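Local structure of putative NADPH-dependent oxidoreductase (Desulfitobacterium hafniense DCB-2, 3DB2) at residues 7-12 / 59-64; 31-36 / 65-70; 85-88 / 92-95. The protein is a putative NADPH-dependent oxidoreductase, with a Rossmann-fold domain that probably binds the nicotinamide cofactor and a second, GFO/IDH/MocA-type C-terminal domain. All blocks are in the same frame, centred on the assembly; numbering follows the deposited sequence.

Contact 1 of 3, residues 7-12 / 59-64; sequences GVAAIG and EALLAR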
# COMPACT_ATOMS: atom_id res chain seq x y z
N GLY C 7 -12.25 30.59 -28.16
CA GLY C 7 -10.91 30.97 -28.56
C GLY C 7 -9.89 30.82 -27.44
O GLY C 7 -10.04 31.38 -26.36
N VAL C 8 -8.82 30.08 -27.70
CA VAL C 8 -7.85 29.78 -26.65
C VAL C 8 -6.46 30.21 -27.04
O VAL C 8 -6.15 30.30 -28.24
CB VAL C 8 -7.89 28.28 -26.27
CG1 VAL C 8 -9.33 27.92 -25.87
CG2 VAL C 8 -7.43 27.37 -27.38
N ALA C 9 -5.64 30.52 -26.05
CA ALA C 9 -4.23 30.86 -26.24
C ALA C 9 -3.39 29.94 -25.35
O ALA C 9 -3.78 29.75 -24.20
CB ALA C 9 -3.84 32.28 -25.89
N ALA C 10 -2.29 29.46 -25.90
CA ALA C 10 -1.33 28.61 -25.23
C ALA C 10 -0.24 29.50 -24.64
O ALA C 10 0.42 30.24 -25.34
CB ALA C 10 -0.72 27.52 -26.11
N ILE C 11 -0.07 29.42 -23.33
CA ILE C 11 1.01 30.10 -22.64
C ILE C 11 1.95 29.11 -21.98
O ILE C 11 1.57 28.34 -21.10
CB ILE C 11 0.42 31.12 -21.64
CG1 ILE C 11 -0.31 32.25 -22.36
CG2 ILE C 11 1.50 31.65 -20.73
CD1 ILE C 11 -1.32 32.98 -21.51
N GLY C 12 3.21 29.12 -22.44
CA GLY C 12 4.22 28.21 -21.90
C GLY C 12 4.37 27.11 -22.95
O GLY C 12 3.54 26.21 -23.09
N GLU C 59 1.01 41.20 -23.13
CA GLU C 59 0.03 42.27 -23.33
C GLU C 59 -0.63 42.11 -24.69
O GLU C 59 -1.82 42.29 -24.95
CB GLU C 59 0.77 43.59 -23.16
CG GLU C 59 1.26 43.90 -21.77
CD GLU C 59 2.43 43.09 -21.25
OE1 GLU C 59 3.36 42.74 -22.01
OE2 GLU C 59 2.43 42.80 -20.03
N ALA C 60 0.16 41.69 -25.66
CA ALA C 60 -0.24 41.58 -27.06
C ALA C 60 -1.24 40.42 -27.17
O ALA C 60 -2.24 40.45 -27.87
CB ALA C 60 0.98 41.37 -27.93
N LEU C 61 -0.93 39.37 -26.40
CA LEU C 61 -1.84 38.20 -26.36
C LEU C 61 -3.15 38.61 -25.71
O LEU C 61 -4.25 38.35 -26.20
CB LEU C 61 -1.14 37.06 -25.64
CG LEU C 61 -1.79 35.68 -25.54
CD1 LEU C 61 -0.69 34.64 -25.50
CD2 LEU C 61 -2.69 35.66 -24.31
N LEU C 62 -3.05 39.29 -24.57
CA LEU C 62 -4.27 39.58 -23.81
C LEU C 62 -5.15 40.59 -24.51
O LEU C 62 -6.36 40.63 -24.26
CB LEU C 62 -3.84 40.01 -22.41
CG LEU C 62 -3.20 38.89 -21.57
CD1 LEU C 62 -2.57 39.43 -20.30
CD2 LEU C 62 -4.24 37.82 -21.23
N ALA C 63 -4.56 41.36 -25.41
CA ALA C 63 -5.32 42.36 -26.19
C ALA C 63 -6.20 41.72 -27.24
O ALA C 63 -7.12 42.36 -27.77
CB ALA C 63 -4.39 43.36 -26.86
N ARG C 64 -6.00 40.45 -27.58
CA ARG C 64 -6.90 39.78 -28.50
C ARG C 64 -8.25 39.42 -27.90
O ARG C 64 -8.35 38.71 -26.89
CB ARG C 64 -6.23 38.49 -28.96
CG ARG C 64 -4.79 38.67 -29.42
CD ARG C 64 -4.36 37.37 -30.09
NE ARG C 64 -3.16 37.52 -30.89
CZ ARG C 64 -3.00 37.57 -32.19
NH1 ARG C 64 -4.03 37.47 -33.02
NH2 ARG C 64 -1.76 37.71 -32.66
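Leu61, on the helix at residues 58-62, drives its forked end into the strand 7-11 and meets Ala9 and Ile11. At the root of the side chain, CB takes no direct part in the contact and serves as a spacer. With CG anti to the backbone N, chi1 of -175° carries Leu61 CG toward the strand, and it arrives 4.0 Å from Ala9 CB. There the leucine divides. Leu61 CD1 reaches Ile11 CG1 at 4.0 Å and also rests on the alanine methyl. Leu61 CD2 lies 3.9 Å from Ala9 CB and brushes Ile11 CD1 at 4.1 Å. Ala9 CB is thus met by the isopropyl fork (CG, CD1 and CD2), and a single methyl suits this place because the fork comes so near the strand.

This is the layering of a Rossmann fold: 6-11 is a central strand of the parallel sheet, and the helix packs on one face of it. Ala9 and Ile11, two residues apart, both direct their side chains to that face, and Ile11 crosses the leucine obliquely. Its chi1 of -66° sets CG1 beside the backbone N, and that branch, continued by CD1, carries the contact with Leu61. With an alanine in place of this leucine, Ala9 and Ile11 would probably lose the methyls that meet them from this helix, opening a gap between helix and sheet. The fork also touches Thr34 and Tyr36 of strand 30-36. The strand ends at Ile11, and Gly12, the first glycine of a GxGxxA pattern, opens the turn that follows, consistent with a dinucleotide-binding turn.

Contact 2 of 3, residues 31-36 / 65-70; sequences KLVTCY and EDVEMV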
# COMPACT_ATOMS: atom_id res chain seq x y z
N LYS C 31 -10.85 26.75 -30.58
CA LYS C 31 -10.05 27.34 -31.64
C LYS C 31 -8.76 27.92 -31.07
O LYS C 31 -8.78 28.90 -30.31
CB LYS C 31 -10.84 28.43 -32.38
CG LYS C 31 -10.04 29.39 -33.22
CD LYS C 31 -10.55 30.82 -33.18
N LEU C 32 -7.62 27.33 -31.39
CA LEU C 32 -6.34 27.92 -30.98
C LEU C 32 -6.04 29.14 -31.85
O LEU C 32 -5.82 28.98 -33.06
CB LEU C 32 -5.24 26.90 -31.07
CG LEU C 32 -3.81 27.09 -30.59
CD1 LEU C 32 -3.63 27.82 -29.28
CD2 LEU C 32 -3.15 25.72 -30.44
N VAL C 33 -6.02 30.30 -31.22
CA VAL C 33 -5.79 31.61 -31.79
C VAL C 33 -4.33 32.03 -31.76
O VAL C 33 -3.70 32.43 -32.74
CB VAL C 33 -6.59 32.68 -30.99
CG1 VAL C 33 -6.28 34.06 -31.54
CG2 VAL C 33 -8.08 32.43 -31.00
N THR C 34 -3.68 31.93 -30.59
CA THR C 34 -2.31 32.39 -30.50
C THR C 34 -1.59 31.63 -29.40
O THR C 34 -2.15 30.76 -28.72
CB THR C 34 -2.28 33.92 -30.30
OG1 THR C 34 -0.95 34.41 -30.46
CG2 THR C 34 -2.75 34.30 -28.90
N CYS C 35 -0.32 31.96 -29.23
CA CYS C 35 0.56 31.39 -28.24
C CYS C 35 1.61 32.40 -27.79
O CYS C 35 1.99 33.39 -28.46
CB CYS C 35 1.17 30.11 -28.82
SG CYS C 35 2.53 30.45 -30.00
N TYR C 36 2.09 32.18 -26.57
CA TYR C 36 3.17 32.96 -25.98
C TYR C 36 4.16 32.02 -25.29
O TYR C 36 3.71 31.08 -24.65
CB TYR C 36 2.60 34.00 -25.01
CG TYR C 36 3.70 34.78 -24.34
CD1 TYR C 36 4.36 35.81 -25.00
CD2 TYR C 36 4.08 34.46 -23.04
CE1 TYR C 36 5.38 36.52 -24.38
CE2 TYR C 36 5.09 35.16 -22.41
CZ TYR C 36 5.73 36.18 -23.08
OH TYR C 36 6.75 36.87 -22.45
N GLU C 65 -9.33 39.92 -28.50
CA GLU C 65 -10.67 39.79 -27.97
C GLU C 65 -11.22 38.40 -28.25
O GLU C 65 -12.16 37.96 -27.60
CB GLU C 65 -11.55 40.92 -28.56
CG GLU C 65 -10.92 42.30 -28.36
CD GLU C 65 -11.91 43.39 -28.00
OE1 GLU C 65 -13.12 43.09 -27.90
OE2 GLU C 65 -11.47 44.56 -27.82
N ASP C 66 -10.62 37.69 -29.20
CA ASP C 66 -11.05 36.34 -29.53
C ASP C 66 -10.27 35.34 -28.67
O ASP C 66 -10.51 34.14 -28.73
CB ASP C 66 -10.95 36.02 -31.02
CG ASP C 66 -9.64 36.38 -31.69
OD1 ASP C 66 -8.85 37.09 -31.04
OD2 ASP C 66 -9.43 35.94 -32.84
N VAL C 67 -9.35 35.82 -27.84
CA VAL C 67 -8.81 34.90 -26.82
C VAL C 67 -9.74 34.94 -25.61
O VAL C 67 -9.76 35.95 -24.92
CB VAL C 67 -7.37 35.22 -26.43
CG1 VAL C 67 -6.96 34.51 -25.15
CG2 VAL C 67 -6.46 34.79 -27.57
N GLU C 68 -10.50 33.86 -25.41
CA GLU C 68 -11.45 33.80 -24.31
C GLU C 68 -10.86 33.05 -23.10
O GLU C 68 -11.25 33.34 -21.97
CB GLU C 68 -12.77 33.15 -24.75
CG GLU C 68 -13.35 33.73 -26.03
CD GLU C 68 -14.67 33.09 -26.39
OE1 GLU C 68 -15.63 33.28 -25.61
OE2 GLU C 68 -14.76 32.43 -27.45
N MSE C 69 -9.99 32.10 -23.39
CA MSE C 69 -9.43 31.23 -22.37
C MSE C 69 -7.93 31.07 -22.63
O MSE C 69 -7.50 30.92 -23.79
CB MSE C 69 -10.02 29.81 -22.48
CG MSE C 69 -9.48 28.85 -21.42
SE MSE C 69 -9.63 26.96 -21.93
CE MSE C 69 -11.31 27.02 -22.88
N VAL C 70 -7.14 31.05 -21.57
CA VAL C 70 -5.73 30.71 -21.69
C VAL C 70 -5.47 29.31 -21.13
O VAL C 70 -6.10 28.86 -20.18
CB VAL C 70 -4.81 31.71 -20.99
CG1 VAL C 70 -4.92 33.10 -21.63
CG2 VAL C 70 -5.15 31.83 -19.50
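Val33 meets Asp66 and Val67 through the way its two methyls are set: CG1 stands anti to the backbone N (chi1 176°), and CG2 lies beside that N. Asp66 answers with its CG in the crowded position between N and the carbonyl carbon (chi1 49°), which folds the carboxylate back over the valine. Asp66 OD2 comes 3.9 Å from Val33 CG1, with OD1 and CG of the same aspartate almost as near, and the backbone O of Asp66 lies 3.7 Å from Val33 CG2. Val67 follows with CG2, which is 4.0 Å from Val33 CB and equally far, 4.0 Å, from Thr34 CG2; the threonine and valine side chains cross at about a right angle. Thr34 can offer a methyl here because its hydroxyl is turned elsewhere, to a hydrogen bond with Asp55.

The contact reaches past strand 6-11, which lies between strands 30-36 and 69-72 in the parallel sheet, and brings the loop leading into strand 69-72 against strand 30-36. Beta-branched residues suit it, since their methyls start close to the backbone. No hydrogen bond or salt bridge joins the two segments; their direct contact is van der Waals packing alone, with Thr34 and Val67 buried, Val33 partly exposed at the margin, and an exposed carboxylate that probably keeps its hydration.

Contact 3 of 3, residues 85-88 / 92-95; sequences QCAR and HIYV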
# COMPACT_ATOMS: atom_id res chain seq x y z
N GLN C 85 -2.20 37.87 -14.09
CA GLN C 85 -2.21 38.74 -15.26
C GLN C 85 -3.31 38.38 -16.23
O GLN C 85 -4.04 39.24 -16.75
CB GLN C 85 -0.85 38.71 -15.95
CG GLN C 85 -0.69 39.89 -16.92
CD GLN C 85 0.55 39.89 -17.76
OE1 GLN C 85 1.41 39.02 -17.69
NE2 GLN C 85 0.68 40.90 -18.61
N CYS C 86 -3.54 37.08 -16.48
CA CYS C 86 -4.60 36.73 -17.45
C CYS C 86 -5.99 36.97 -16.89
O CYS C 86 -6.86 37.51 -17.55
CB CYS C 86 -4.45 35.27 -17.88
SG CYS C 86 -2.90 34.91 -18.69
N ALA C 87 -6.23 36.56 -15.63
CA ALA C 87 -7.55 36.75 -15.06
C ALA C 87 -7.90 38.23 -14.95
O ALA C 87 -9.07 38.62 -15.13
CB ALA C 87 -7.61 36.05 -13.70
N ARG C 88 -6.92 39.08 -14.65
CA ARG C 88 -7.26 40.50 -14.54
C ARG C 88 -7.55 41.12 -15.91
O ARG C 88 -8.15 42.21 -15.93
CB ARG C 88 -6.14 41.26 -13.83
CG ARG C 88 -5.77 40.67 -12.49
CD ARG C 88 -4.60 41.39 -11.85
NE ARG C 88 -4.68 41.16 -10.39
CZ ARG C 88 -3.68 41.09 -9.53
NH1 ARG C 88 -2.42 41.24 -9.93
NH2 ARG C 88 -3.96 40.88 -8.24
N HIS C 92 -10.61 33.56 -19.01
CA HIS C 92 -10.89 32.30 -18.31
C HIS C 92 -9.62 31.46 -18.29
O HIS C 92 -8.75 31.53 -19.17
CB HIS C 92 -12.08 31.62 -18.96
CG HIS C 92 -13.27 32.54 -19.02
ND1 HIS C 92 -13.95 32.86 -20.18
CD2 HIS C 92 -13.90 33.27 -18.09
CE1 HIS C 92 -14.94 33.70 -19.92
NE2 HIS C 92 -14.95 33.97 -18.62
N ILE C 93 -9.45 30.61 -17.25
CA ILE C 93 -8.17 30.03 -16.95
C ILE C 93 -8.22 28.50 -16.98
O ILE C 93 -9.01 27.90 -16.25
CB ILE C 93 -7.69 30.44 -15.55
CG1 ILE C 93 -7.57 31.95 -15.29
CG2 ILE C 93 -6.38 29.74 -15.24
CD1 ILE C 93 -6.49 32.63 -16.11
N TYR C 94 -7.36 27.91 -17.79
CA TYR C 94 -6.92 26.52 -17.64
C TYR C 94 -5.46 26.61 -17.17
O TYR C 94 -4.61 27.25 -17.79
CB TYR C 94 -7.17 25.67 -18.89
CG TYR C 94 -6.63 24.26 -18.70
CD1 TYR C 94 -5.31 23.93 -18.99
CD2 TYR C 94 -7.45 23.26 -18.20
CE1 TYR C 94 -4.79 22.68 -18.82
CE2 TYR C 94 -6.94 21.98 -18.01
CZ TYR C 94 -5.63 21.71 -18.32
OH TYR C 94 -5.09 20.45 -18.15
N VAL C 95 -5.15 25.92 -16.07
CA VAL C 95 -3.78 25.77 -15.62
C VAL C 95 -3.51 24.28 -15.33
O VAL C 95 -4.35 23.52 -14.85
CB VAL C 95 -3.42 26.67 -14.43
CG1 VAL C 95 -4.12 26.30 -13.15
CG2 VAL C 95 -1.91 26.68 -14.19
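Where the chain turns back between Ala87 and Ile93, the CA atoms of Ala87 and His92 come within 6.4 Å. Only three residues separate the two segments, so the reversal is almost immediate, and the backbones exchange no hydrogen bond across it. Cys86 and Ala87, in the last turn of helix 79-88, lie against Ile93 at the start of strand 92-96, which bridges the segments with its side chain. CG1 sits beside the backbone N, and the next torsion (chi2 -67°) bends CD1 round toward the helix, although the side chain does not set out straight at it.

That one methyl does nearly all the touching. Ile93 CD1 lies 3.8 Å from Cys86 CB and 4.0 Å from Ala87 N, with Ala87 CB a little farther at 4.3 Å. Small residues suit the helix face, because cysteine and alanine let the isoleucine tip come right up to the backbone, while isoleucine has the extra carbon needed to bridge the distance. Ile93 also touches Val70 and Phe120 of the strands flanking its own, and Cys86 packs on Val70, so the surrounding side chains are mainly apolar. Strand 69-72, helix 79-88 and strand 92-96 form the beta-alpha-beta crossover that recurs in Rossmann folds, and this contact packs the end of the helix against the second strand of the unit.

All three contacts belong to the Rossmann domain and share its parallel sheet. Contacts 1 and 2 have centres about 5 Å apart and alternate along the chain; Gly7 O probably accepts a hydrogen bond from Glu68 N at 2.7 Å, joining strand 6-11 to the segment 65-70. Contact 3 lies about 10 Å from contact 1 and about 11 Å from contact 2, centre to centre. Ile11 CD1 touches Cys86 SG at 3.8 Å, and Val70 CG2 meets Ile93 CD1 at 3.7 Å, so one apolar layer runs on under neighbouring helices. Of the three, contact 1 has a segment ending at Gly12, in a glycine pattern consistent with a dinucleotide-binding turn.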